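Local coordinates for SusD superfamily protein (Bacteroides vulgatus ATCC 8482, PDB 3JQ0) that probably binds nutrient glycans at the outer membrane as a member of the SusD family, at residues 194-199 with 204-209; 216-221 with 362-367; 253-256 with 261-264; 265-270 with 336-341. One frame throughout, in Å; residues are numbered along the deposited sequence.

Contact 1 of 4, residues 194-199 with 204-209. With SO4 (sulfate ion), chain G.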
loop_
_atom_site.group_PDB
_atom_site.type_symbol
_atom_site.label_atom_id
_atom_site.label_comp_id
_atom_site.label_asym_id
_atom_site.label_seq_id
_atom_site.Cartn_x
_atom_site.Cartn_y
_atom_site.Cartn_z
ATOM N N LEU A 194 -14.045 -4.143 -7.916
ATOM C CA LEU A 194 -13.502 -3.242 -8.930
ATOM C C LEU A 194 -12.633 -3.992 -9.932
ATOM O O LEU A 194 -12.740 -3.782 -11.153
ATOM C CB LEU A 194 -12.668 -2.116 -8.288
ATOM C CG LEU A 194 -13.385 -0.952 -7.649
ATOM C CD1 LEU A 194 -12.355 0.034 -7.066
ATOM C CD2 LEU A 194 -14.282 -0.228 -8.658
ATOM N N TRP A 195 -11.783 -4.888 -9.433
ATOM C CA TRP A 195 -10.867 -5.613 -10.266
ATOM C C TRP A 195 -11.635 -6.544 -11.219
ATOM O O TRP A 195 -11.420 -6.562 -12.439
ATOM C CB TRP A 195 -9.890 -6.448 -9.438
ATOM C CG TRP A 195 -8.840 -7.113 -10.255
ATOM C CD1 TRP A 195 -8.935 -8.319 -10.881
ATOM C CD2 TRP A 195 -7.557 -6.591 -10.600
ATOM N NE1 TRP A 195 -7.797 -8.575 -11.588
ATOM C CE2 TRP A 195 -6.929 -7.535 -11.417
ATOM C CE3 TRP A 195 -6.869 -5.410 -10.275
ATOM C CZ2 TRP A 195 -5.644 -7.349 -11.938
ATOM C CZ3 TRP A 195 -5.622 -5.220 -10.801
ATOM C CH2 TRP A 195 -5.010 -6.202 -11.599
ATOM N N SER A 196 -12.590 -7.304 -10.691
ATOM C CA SER A 196 -13.332 -8.145 -11.639
ATOM C C SER A 196 -14.164 -7.307 -12.594
ATOM O O SER A 196 -14.266 -7.657 -13.770
ATOM C CB SER A 196 -14.193 -9.180 -10.963
ATOM O OG SER A 196 -15.209 -8.614 -10.166
ATOM N N GLY A 197 -14.701 -6.172 -12.137
ATOM C CA GLY A 197 -15.495 -5.317 -13.008
ATOM C C GLY A 197 -14.678 -4.767 -14.190
ATOM O O GLY A 197 -15.163 -4.732 -15.318
ATOM N N ARG A 198 -13.450 -4.311 -13.909
ATOM C CA ARG A 198 -12.639 -3.604 -14.885
ATOM C C ARG A 198 -11.660 -4.497 -15.620
ATOM O O ARG A 198 -11.417 -4.265 -16.817
ATOM C CB ARG A 198 -11.931 -2.454 -14.170
ATOM C CG ARG A 198 -11.021 -1.581 -15.026
ATOM C CD ARG A 198 -11.812 -0.728 -16.023
ATOM N NE ARG A 198 -10.867 0.147 -16.704
ATOM C CZ ARG A 198 -11.146 1.317 -17.251
ATOM N NH1 ARG A 198 -12.382 1.792 -17.238
ATOM N NH2 ARG A 198 -10.168 2.015 -17.751
ATOM N N GLN A 199 -11.101 -5.473 -14.926
ATOM C CA GLN A 199 -10.119 -6.372 -15.502
ATOM C C GLN A 199 -10.656 -7.700 -15.988
ATOM O O GLN A 199 -9.959 -8.400 -16.694
ATOM C CB GLN A 199 -8.944 -6.636 -14.533
ATOM C CG GLN A 199 -8.004 -5.437 -14.378
ATOM C CD GLN A 199 -7.378 -5.119 -15.721
ATOM O OE1 GLN A 199 -6.827 -6.026 -16.349
ATOM N NE2 GLN A 199 -7.532 -3.892 -16.215
ATOM N N ASN A 204 -20.754 -3.087 -14.908
ATOM C CA ASN A 204 -21.441 -2.237 -13.984
ATOM C C ASN A 204 -21.979 -2.970 -12.762
ATOM O O ASN A 204 -21.973 -2.412 -11.660
ATOM C CB ASN A 204 -22.535 -1.447 -14.689
ATOM C CG ASN A 204 -21.988 -0.493 -15.697
ATOM O OD1 ASN A 204 -20.876 0.011 -15.562
ATOM N ND2 ASN A 204 -22.736 -0.250 -16.723
ATOM N N SER A 205 -22.440 -4.215 -12.924
ATOM C CA SER A 205 -22.947 -4.904 -11.772
ATOM C C SER A 205 -21.861 -5.151 -10.695
ATOM O O SER A 205 -22.131 -5.077 -9.495
ATOM C CB SER A 205 -23.631 -6.181 -12.186
ATOM O OG SER A 205 -22.792 -7.058 -12.821
ATOM N N ASP A 206 -20.654 -5.416 -11.127
ATOM C CA ASP A 206 -19.523 -5.538 -10.204
ATOM C C ASP A 206 -19.134 -4.178 -9.608
ATOM O O ASP A 206 -18.824 -4.098 -8.427
ATOM C CB ASP A 206 -18.314 -6.164 -10.872
ATOM C CG ASP A 206 -18.392 -7.680 -10.977
ATOM O OD1 ASP A 206 -19.314 -8.292 -10.376
ATOM O OD2 ASP A 206 -17.487 -8.234 -11.633
ATOM N N TYR A 207 -19.163 -3.097 -10.403
ATOM C CA TYR A 207 -18.895 -1.749 -9.859
ATOM C C TYR A 207 -19.919 -1.366 -8.806
ATOM O O TYR A 207 -19.570 -0.731 -7.800
ATOM C CB TYR A 207 -18.870 -0.729 -10.989
ATOM C CG TYR A 207 -17.817 -0.953 -12.058
ATOM C CD1 TYR A 207 -16.590 -1.571 -11.798
ATOM C CD2 TYR A 207 -18.071 -0.556 -13.363
ATOM C CE1 TYR A 207 -15.641 -1.694 -12.782
ATOM C CE2 TYR A 207 -17.144 -0.703 -14.386
ATOM C CZ TYR A 207 -15.922 -1.267 -14.066
ATOM O OH TYR A 207 -14.920 -1.418 -15.012
ATOM N N THR A 208 -21.178 -1.758 -9.000
ATOM C CA THR A 208 -22.206 -1.502 -7.998
ATOM C C THR A 208 -21.929 -2.234 -6.695
ATOM O O THR A 208 -22.017 -1.681 -5.606
ATOM C CB THR A 208 -23.610 -1.841 -8.551
ATOM O OG1 THR A 208 -23.885 -0.979 -9.643
ATOM C CG2 THR A 208 -24.676 -1.761 -7.491
ATOM N N ILE A 209 -21.552 -3.516 -6.789
ATOM C CA ILE A 209 -21.153 -4.267 -5.591
ATOM C C ILE A 209 -19.986 -3.582 -4.887
ATOM O O ILE A 209 -19.960 -3.456 -3.673
ATOM C CB ILE A 209 -20.864 -5.756 -5.935
ATOM C CG1 ILE A 209 -22.171 -6.431 -6.405
ATOM C CG2 ILE A 209 -20.270 -6.476 -4.752
ATOM C CD1 ILE A 209 -21.940 -7.734 -7.110
HETATM S S SO4 G . -6.866 -3.718 -20.324
HETATM O O1 SO4 G . -5.387 -3.830 -20.162
HETATM O O2 SO4 G . -7.350 -4.341 -21.537
HETATM O O3 SO4 G . -7.423 -4.306 -19.158
HETATM O O4 SO4 G . -7.284 -2.321 -20.239
HETATM O O HOH W 1 -15.959 -3.255 -17.573
HETATM O O HOH W 2 -14.978 0.390 -17.008
#
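Tyr207 lies against the backbone of Gly197 and Arg198 where two antiparallel helices, 182-199 and 204-217, pack as a helical hairpin of the kind found in the TPR-like framework of SusD proteins. The short axes run 160° apart and come within 7.8 Å of each other. Packing is tight at Gly197: the CA atoms of Gly197 and Asp206 are 4.9 Å apart, and a side chain at Gly197 would run into Tyr207 CE1. Leu194 O sits at the ring edge, and the Leu194 side chain crosses that of Tyr207 at about a right angle. With CG anti to its carbonyl carbon (chi1 -61°), Tyr207 carries its OH across to Arg198, 3.2 Å from Arg198 CA. That end is the wetter one, where a water joins Tyr207 OH (2.7 Å) to Arg198 NH1, while Arg198 NH2 bonds Leu455 O. On the other flank, in the conformer given, Ser196 OG donates to Asp206 OD2 over 2.7 Å, reaching it from above the carboxylate plane, and Lys157 NZ also bonds Ser196 OG. An alanine in place of Asp206 would probably leave Ser196 OG without its carboxylate acceptor. The hairpin thus pairs a glycine-permitted close approach with a hydroxyl-carboxylate bond in at least one serine conformer.

Contact 2 of 4, residues 216-221 with 362-367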
loop_
_atom_site.group_PDB
_atom_site.type_symbol
_atom_site.label_atom_id
_atom_site.label_comp_id
_atom_site.label_asym_id
_atom_site.label_seq_id
_atom_site.Cartn_x
_atom_site.Cartn_y
_atom_site.Cartn_z
ATOM N N ASN A 216 -20.224 0.512 2.841
ATOM C CA ASN A 216 -20.350 -0.250 4.099
ATOM C C ASN A 216 -19.223 -0.017 5.084
ATOM O O ASN A 216 -19.415 -0.111 6.282
ATOM C CB ASN A 216 -20.470 -1.732 3.854
ATOM C CG ASN A 216 -21.811 -2.158 3.393
ATOM O OD1 ASN A 216 -22.817 -1.461 3.524
ATOM N ND2 ASN A 216 -21.827 -3.361 2.826
ATOM N N VAL A 217 -18.037 0.298 4.565
ATOM C CA VAL A 217 -16.903 0.616 5.458
ATOM C C VAL A 217 -17.248 1.733 6.443
ATOM O O VAL A 217 -16.808 1.711 7.608
ATOM C CB VAL A 217 -15.663 0.994 4.583
ATOM C CG1 VAL A 217 -14.541 1.576 5.437
ATOM C CG2 VAL A 217 -15.201 -0.196 3.761
ATOM N N LYS A 218 -18.094 2.661 6.004
ATOM C CA LYS A 218 -18.532 3.769 6.822
ATOM C C LYS A 218 -19.333 3.354 8.046
ATOM O O LYS A 218 -19.521 4.163 8.963
ATOM C CB LYS A 218 -19.333 4.759 5.988
ATOM C CG LYS A 218 -18.599 5.316 4.759
ATOM C CD LYS A 218 -19.478 6.261 3.979
ATOM C CE LYS A 218 -18.804 6.932 2.847
ATOM N NZ LYS A 218 -19.753 7.702 2.021
ATOM N N LYS A 219 -19.799 2.110 8.083
ATOM C CA LYS A 219 -20.482 1.562 9.281
ATOM C C LYS A 219 -19.545 1.397 10.461
ATOM O O LYS A 219 -19.994 1.283 11.611
ATOM C CB LYS A 219 -21.094 0.196 8.974
ATOM C CG LYS A 219 -22.261 0.248 8.010
ATOM C CD LYS A 219 -22.717 -1.141 7.596
ATOM C CE LYS A 219 -23.955 -1.164 6.670
ATOM N NZ LYS A 219 -24.211 0.094 5.866
ATOM N N ALA A 220 -18.243 1.300 10.208
ATOM C CA ALA A 220 -17.287 1.234 11.278
ATOM C C ALA A 220 -16.987 2.672 11.788
ATOM O O ALA A 220 -17.315 3.681 11.157
ATOM C CB ALA A 220 -16.027 0.526 10.813
ATOM N N ASP A 221 -16.312 2.742 12.920
ATOM C CA ASP A 221 -15.902 4.008 13.522
ATOM C C ASP A 221 -14.632 4.509 12.848
ATOM O O ASP A 221 -13.530 4.351 13.371
ATOM C CB ASP A 221 -15.701 3.786 15.010
ATOM C CG ASP A 221 -15.296 5.014 15.751
ATOM O OD1 ASP A 221 -15.582 6.128 15.275
ATOM O OD2 ASP A 221 -14.640 4.834 16.818
ATOM N N TYR A 362 -5.248 -0.437 5.079
ATOM C CA TYR A 362 -6.468 0.269 4.646
ATOM C C TYR A 362 -6.733 1.461 5.535
ATOM O O TYR A 362 -6.933 1.274 6.754
ATOM C CB TYR A 362 -7.684 -0.644 4.637
ATOM C CG TYR A 362 -7.663 -1.783 3.645
ATOM C CD1 TYR A 362 -7.339 -1.563 2.298
ATOM C CD2 TYR A 362 -8.002 -3.058 4.027
ATOM C CE1 TYR A 362 -7.411 -2.582 1.373
ATOM C CE2 TYR A 362 -8.070 -4.098 3.093
ATOM C CZ TYR A 362 -7.758 -3.855 1.758
ATOM O OH TYR A 362 -7.863 -4.909 0.869
ATOM N N ARG A 363 -6.780 2.642 4.921
ATOM C CA ARG A 363 -7.090 3.916 5.561
ATOM C C ARG A 363 -8.388 4.477 5.067
ATOM O O ARG A 363 -8.774 4.206 3.907
ATOM C CB ARG A 363 -5.931 5.009 5.176
ATOM C CG ARG A 363 -4.635 4.769 5.809
ATOM C CD ARG A 363 -3.806 5.921 5.858
ATOM N NE ARG A 363 -3.144 6.350 4.639
ATOM C CZ ARG A 363 -3.374 7.491 4.017
ATOM N NH1 ARG A 363 -4.400 8.281 4.274
ATOM N NH2 ARG A 363 -2.523 7.852 3.071
ATOM N N TYR A 364 -9.036 5.346 5.843
ATOM C CA TYR A 364 -10.286 5.914 5.394
ATOM C C TYR A 364 -10.137 6.735 4.083
ATOM O O TYR A 364 -11.048 6.704 3.258
ATOM C CB TYR A 364 -10.958 6.726 6.484
ATOM C CG TYR A 364 -12.375 7.102 6.150
ATOM C CD1 TYR A 364 -13.351 6.141 6.054
ATOM C CD2 TYR A 364 -12.762 8.411 5.925
ATOM C CE1 TYR A 364 -14.655 6.475 5.742
ATOM C CE2 TYR A 364 -14.064 8.754 5.635
ATOM C CZ TYR A 364 -15.012 7.785 5.542
ATOM O OH TYR A 364 -16.320 8.062 5.230
ATOM N N ALA A 365 -9.015 7.425 3.856
ATOM C CA ALA A 365 -8.865 8.127 2.573
ATOM C C ALA A 365 -8.932 7.135 1.413
ATOM O O ALA A 365 -9.326 7.502 0.306
ATOM C CB ALA A 365 -7.582 8.933 2.511
ATOM N N ASP A 366 -8.435 5.908 1.632
ATOM C CA ASP A 366 -8.468 4.845 0.601
ATOM C C ASP A 366 -9.919 4.472 0.323
ATOM O O ASP A 366 -10.318 4.388 -0.842
ATOM C CB ASP A 366 -7.616 3.663 1.129
ATOM C CG ASP A 366 -7.264 2.601 0.121
ATOM O OD1 ASP A 366 -7.553 2.769 -1.081
ATOM O OD2 ASP A 366 -6.643 1.620 0.571
ATOM N N CYS A 367 -10.721 4.280 1.373
ATOM C CA CYS A 367 -12.159 4.056 1.196
ATOM C C CYS A 367 -12.740 5.156 0.291
ATOM O O CYS A 367 -13.434 4.883 -0.662
ATOM C CB CYS A 367 -12.822 4.027 2.577
ATOM S SG CYS A 367 -14.626 3.969 2.522
#
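This is a small, mainly apolar contact between distant parts of the chain: the last part of helix 204-217 and the type I turn from Val217 to Ala220 meet the first turn of helix 364-377. Across the two segments it consists of van der Waals touches. Val217 points toward Cys367, whose SG lies 3.8 Å from Val217 CB and equally close to CG1. The thiol reaches there because SG stands anti to the backbone N (chi1 173°), and Met187 of helix 182-199 also touches Cys367. Beside this buried pair, Lys218 runs across the phenol end of Tyr364 at about a right angle. Its CG approaches near the ring plane, 3.6 Å from Tyr364 OH, and CE is just as near to the same oxygen. The extended lysine carries NZ past the tyrosine to a salt bridge with Glu215, so its methylenes serve as the apolar part and its charge is paired just before the segment. Arg363, which does not touch 216-221, forms salt bridges with Glu441, Glu445 and Glu242. The chemistry therefore divides: a buried thiol-valine pair is flanked, on the more exposed side, by lysine methylenes against a phenol oxygen, while the lysine's ionic bond lies outside the interface.

Contact 3 of 4, residues 253-256 with 261-264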
loop_
_atom_site.group_PDB
_atom_site.type_symbol
_atom_site.label_atom_id
_atom_site.label_comp_id
_atom_site.label_asym_id
_atom_site.label_seq_id
_atom_site.Cartn_x
_atom_site.Cartn_y
_atom_site.Cartn_z
ATOM N N GLU A 253 8.980 -5.799 19.324
ATOM C CA GLU A 253 7.964 -6.612 18.649
ATOM C C GLU A 253 8.295 -6.810 17.172
ATOM O O GLU A 253 8.485 -7.945 16.722
ATOM C CB GLU A 253 6.616 -5.981 18.772
ATOM C CG GLU A 253 6.061 -5.887 20.170
ATOM C CD GLU A 253 4.690 -5.247 20.152
ATOM O OE1 GLU A 253 4.649 -3.986 20.129
ATOM O OE2 GLU A 253 3.674 -6.010 20.142
ATOM N N TYR A 254 8.360 -5.734 16.402
ATOM C CA TYR A 254 8.752 -5.847 15.001
ATOM C C TYR A 254 9.107 -4.460 14.508
ATOM O O TYR A 254 8.407 -3.494 14.800
ATOM C CB TYR A 254 7.582 -6.412 14.152
ATOM C CG TYR A 254 8.006 -7.104 12.922
ATOM C CD1 TYR A 254 8.582 -8.382 13.016
ATOM C CD2 TYR A 254 7.774 -6.583 11.650
ATOM C CE1 TYR A 254 9.000 -9.071 11.927
ATOM C CE2 TYR A 254 8.170 -7.312 10.530
ATOM C CZ TYR A 254 8.781 -8.552 10.680
ATOM O OH TYR A 254 9.185 -9.258 9.542
ATOM N N GLU A 255 10.177 -4.362 13.744
ATOM C CA GLU A 255 10.509 -3.090 13.099
ATOM C C GLU A 255 9.635 -2.951 11.860
ATOM O O GLU A 255 9.321 -3.953 11.211
ATOM C CB GLU A 255 12.003 -3.097 12.704
ATOM C CG GLU A 255 12.448 -1.767 12.163
ATOM C CD GLU A 255 13.903 -1.668 11.758
ATOM O OE1 GLU A 255 14.689 -2.587 12.033
ATOM O OE2 GLU A 255 14.219 -0.641 11.089
HETATM N N MSE A 256 9.243 -1.744 11.477
HETATM C CA MSE A 256 8.445 -1.616 10.283
HETATM C C MSE A 256 9.153 -2.262 9.082
HETATM O O MSE A 256 10.363 -2.076 8.851
HETATM C CB MSE A 256 8.096 -0.157 10.029
HETATM C CG MSE A 256 7.098 -0.021 8.907
HETATM SE SE MSE A 256 6.401 1.753 8.630
HETATM C CE MSE A 256 7.052 2.011 6.784
ATOM N N TYR A 261 12.326 -0.980 5.491
ATOM C CA TYR A 261 12.042 0.462 5.263
ATOM C C TYR A 261 13.341 1.239 5.457
ATOM O O TYR A 261 13.864 1.884 4.548
ATOM C CB TYR A 261 10.901 0.937 6.148
ATOM C CG TYR A 261 10.554 2.383 5.961
ATOM C CD1 TYR A 261 9.771 2.769 4.873
ATOM C CD2 TYR A 261 11.000 3.355 6.810
ATOM C CE1 TYR A 261 9.389 4.067 4.650
ATOM C CE2 TYR A 261 10.643 4.698 6.579
ATOM C CZ TYR A 261 9.805 5.026 5.484
ATOM O OH TYR A 261 9.394 6.329 5.262
ATOM N N ARG A 262 13.902 1.108 6.656
ATOM C CA ARG A 262 15.194 1.705 6.985
ATOM C C ARG A 262 16.264 1.315 5.966
ATOM O O ARG A 262 17.065 2.151 5.547
ATOM C CB ARG A 262 15.608 1.193 8.367
ATOM C CG ARG A 262 16.988 1.594 8.821
ATOM C CD ARG A 262 17.252 1.280 10.268
ATOM N NE ARG A 262 16.945 -0.102 10.590
ATOM C CZ ARG A 262 17.772 -1.125 10.480
ATOM N NH1 ARG A 262 19.028 -0.940 10.106
ATOM N NH2 ARG A 262 17.367 -2.356 10.772
HETATM N N MSE A 263 16.286 0.033 5.591
HETATM C CA MSE A 263 17.393 -0.488 4.784
HETATM C C MSE A 263 17.143 -0.451 3.269
HETATM O O MSE A 263 18.026 -0.894 2.515
HETATM C CB MSE A 263 17.774 -1.895 5.230
HETATM C CG MSE A 263 18.379 -1.934 6.627
HETATM SE SE MSE A 263 20.087 -1.035 6.749
HETATM C CE MSE A 263 21.151 -2.285 5.704
ATOM N N ARG A 264 16.025 0.117 2.827
ATOM C CA ARG A 264 15.801 0.324 1.396
ATOM C C ARG A 264 15.456 1.751 0.991
ATOM O O ARG A 264 15.627 2.064 -0.187
ATOM C CB ARG A 264 14.765 -0.678 0.842
ATOM C CG ARG A 264 15.138 -2.136 1.012
ATOM C CD ARG A 264 16.172 -2.579 0.041
ATOM N NE ARG A 264 16.620 -3.955 0.241
ATOM C CZ ARG A 264 17.704 -4.332 0.889
ATOM N NH1 ARG A 264 18.461 -3.502 1.561
ATOM N NH2 ARG A 264 18.056 -5.626 0.839
HETATM O O HOH W 3 12.571 -0.387 8.801
#
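A selenomethionine-aromatic contact and a side-on salt bridge together close the short connection that leads from the loop after strand 243-247 into helix 262-265. In the conformer given, Met256 CE lies over one face of the Tyr261 ring, offset toward its rim; it is 3.7 Å from the ring centroid and 3.4 Å from Tyr261 CD1, a CH-pi contact. Its SE stands further off above the same face. The bend at chi3 (119°) of Met256 turns this methyl onto the ring. Nearby, Arg262 grips Glu255 with two nitrogens: NE gives its hydrogen to OE2 over 2.8 Å, and NH2 gives one to OE1 over 3.0 Å. Both bonds are nearly straight and use the syn lone pairs, with carboxylate and guanidinium planes only 21° apart. A water adds a third link, donating to Glu255 OE2 and Met256 O and accepting from Arg262 N at 2.9 Å, so that backbone and side chain of Arg262 reach one carboxylate. A leucine at Arg262 would probably leave the Glu255 carboxylate without this countercharge and less firmly held in rotation. Trp257 meets the Tyr261 ring edge-to-face and Phe355 also meets it. The turn thus lies between strand 243-247 and the short helix 262-265, with backbone bonds from Met256 to Phe355, ahead of strand 359-363, and from Arg262 to Leu295, ahead of strand 299-300.

Contact 4 of 4, residues 265-270 with 336-341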
loop_
_atom_site.group_PDB
_atom_site.type_symbol
_atom_site.label_atom_id
_atom_site.label_comp_id
_atom_site.label_asym_id
_atom_site.label_seq_id
_atom_site.Cartn_x
_atom_site.Cartn_y
_atom_site.Cartn_z
ATOM N N LEU A 265 14.908 2.576 1.892
ATOM C CA LEU A 265 14.366 3.871 1.519
ATOM C C LEU A 265 15.005 5.061 2.242
ATOM O O LEU A 265 14.625 6.175 1.945
ATOM C CB LEU A 265 12.841 3.900 1.756
ATOM C CG LEU A 265 12.030 3.104 0.739
ATOM C CD1 LEU A 265 10.558 3.087 1.137
ATOM C CD2 LEU A 265 12.183 3.692 -0.636
ATOM N N ILE A 266 15.890 4.847 3.234
ATOM C CA ILE A 266 16.296 5.938 4.137
ATOM C C ILE A 266 17.761 6.313 3.901
ATOM O O ILE A 266 18.598 5.448 3.628
ATOM C CB ILE A 266 16.008 5.492 5.611
ATOM C CG1 ILE A 266 14.514 5.367 5.840
ATOM C CG2 ILE A 266 16.684 6.382 6.685
ATOM C CD1 ILE A 266 13.706 6.638 5.678
ATOM N N PRO A 267 18.096 7.615 3.995
ATOM C CA PRO A 267 19.494 8.057 3.766
ATOM C C PRO A 267 20.426 7.630 4.887
ATOM O O PRO A 267 20.028 7.469 6.034
ATOM C CB PRO A 267 19.366 9.589 3.763
ATOM C CG PRO A 267 18.155 9.857 4.649
ATOM C CD PRO A 267 17.214 8.753 4.260
ATOM N N ALA A 268 21.711 7.551 4.558
ATOM C CA ALA A 268 22.758 7.380 5.549
ATOM C C ALA A 268 22.948 8.622 6.421
ATOM O O ALA A 268 22.960 9.745 5.926
ATOM C CB ALA A 268 24.088 7.046 4.880
ATOM N N GLN A 269 23.121 8.373 7.712
ATOM C CA GLN A 269 23.375 9.454 8.647
ATOM C C GLN A 269 24.573 10.309 8.219
ATOM O O GLN A 269 24.556 11.523 8.344
ATOM C CB GLN A 269 23.549 8.887 10.049
ATOM C CG GLN A 269 23.716 9.919 11.129
ATOM C CD GLN A 269 23.651 9.306 12.509
ATOM O OE1 GLN A 269 24.371 8.335 12.816
ATOM N NE2 GLN A 269 22.715 9.776 13.318
ATOM N N ASP A 270 25.635 9.669 7.773
ATOM C CA ASP A 270 26.821 10.409 7.417
ATOM C C ASP A 270 26.547 11.428 6.293
ATOM O O ASP A 270 27.141 12.502 6.274
ATOM C CB ASP A 270 28.003 9.498 7.045
ATOM C CG ASP A 270 27.868 8.862 5.697
ATOM O OD1 ASP A 270 26.987 8.021 5.581
ATOM O OD2 ASP A 270 28.591 9.261 4.713
ATOM N N GLY A 336 18.336 16.132 -4.226
ATOM C CA GLY A 336 17.318 15.138 -4.439
ATOM C C GLY A 336 16.411 15.022 -3.243
ATOM O O GLY A 336 16.618 15.667 -2.211
ATOM N N PRO A 337 15.435 14.110 -3.345
ATOM C CA PRO A 337 14.468 13.901 -2.253
ATOM C C PRO A 337 14.848 12.709 -1.402
ATOM O O PRO A 337 15.462 11.732 -1.899
ATOM C CB PRO A 337 13.166 13.641 -3.024
ATOM C CG PRO A 337 13.637 12.870 -4.208
ATOM C CD PRO A 337 14.991 13.409 -4.578
ATOM N N ILE A 338 14.442 12.754 -0.136
ATOM C CA ILE A 338 14.502 11.612 0.773
ATOM C C ILE A 338 13.077 11.244 1.199
ATOM O O ILE A 338 12.176 12.082 1.317
ATOM C CB ILE A 338 15.420 11.825 1.999
ATOM C CG1 ILE A 338 14.916 12.972 2.862
ATOM C CG2 ILE A 338 16.852 12.047 1.563
ATOM C CD1 ILE A 338 15.584 13.067 4.265
ATOM N N THR A 339 12.900 9.941 1.378
ATOM C CA THR A 339 11.655 9.362 1.882
ATOM C C THR A 339 11.354 9.889 3.269
ATOM O O THR A 339 12.187 9.793 4.159
ATOM C CB THR A 339 11.815 7.845 1.951
ATOM O OG1 THR A 339 12.280 7.347 0.712
ATOM C CG2 THR A 339 10.526 7.170 2.383
ATOM N N TYR A 340 10.147 10.428 3.483
ATOM C CA TYR A 340 9.914 11.203 4.715
ATOM C C TYR A 340 8.596 10.868 5.422
ATOM O O TYR A 340 8.412 11.328 6.525
ATOM C CB TYR A 340 9.988 12.711 4.391
ATOM C CG TYR A 340 10.596 13.579 5.476
ATOM C CD1 TYR A 340 11.895 13.385 5.907
ATOM C CD2 TYR A 340 9.882 14.661 5.968
ATOM C CE1 TYR A 340 12.446 14.228 6.858
ATOM C CE2 TYR A 340 10.448 15.513 6.895
ATOM C CZ TYR A 340 11.719 15.290 7.319
ATOM O OH TYR A 340 12.294 16.166 8.252
ATOM N N LYS A 341 7.728 10.038 4.842
ATOM C CA LYS A 341 6.403 9.857 5.432
ATOM C C LYS A 341 6.413 9.229 6.812
ATOM O O LYS A 341 5.643 9.582 7.668
ATOM C CB LYS A 341 5.547 8.998 4.495
ATOM C CG LYS A 341 4.169 8.644 5.073
ATOM C CD LYS A 341 3.273 7.963 4.029
ATOM C CE LYS A 341 2.578 8.976 3.115
ATOM N NZ LYS A 341 1.787 8.297 2.037
HETATM O O HOH W 4 15.497 8.580 1.090
#
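Pro267 overlaps Ile338, its CG 4.0 Å from Ile338 CG2 and its ring crossing the isoleucine at about a right angle. Here the connection from helix 262-265 to helix 269-275 runs past the end of strand 332-339, which pairs with strand 320-326 in a two-stranded antiparallel sheet. Met272 of helix 269-275 touches both Pro267 and Ile338, so that this apolar cluster is shared by strand and helix. Next along the strand, Thr339 donates OG1 to Leu265 O over 2.9 Å, in the carbonyl plane and on a lone pair. Its chi1 of -52° sets OG1 beside the backbone N, facing that carbonyl, while CG2 lies 4.1 Å from Leu265 CB. A water donates to the same Leu265 O (2.7 Å) and accepts from Thr339 N at 2.9 Å. Leu265 O is therefore gripped twice, by a hydroxyl and by a water that brings in the strand's backbone. Ile266 CD1 adds a lighter touch, 3.8 Å from Thr339 O. A backbone carbonyl is thus satisfied inside a buried contact, with polar bonding concentrated on Thr339 and apolar contact on Pro267 and Ile338.

From the N terminus, contact 1 comes first, closing the short turn that folds helices 182-199 and 204-217 into a hairpin. Helix 204-217 then carries the chain on to contact 2, which shuts a loop of 140 residues by bringing its end to the start of helix 364-377. Contacts 3 and 4 are both nested inside that loop and follow one another in series. Contact 3 closes a short turn that runs into helix 262-265; contact 4 joins the next segment to strand 332-339. These two touch through Tyr261, whose OH packs on Thr339 CG2, whereas contact 1 lies on the opposite side of the chain's centre, about 36 Å from contact 3 between centres.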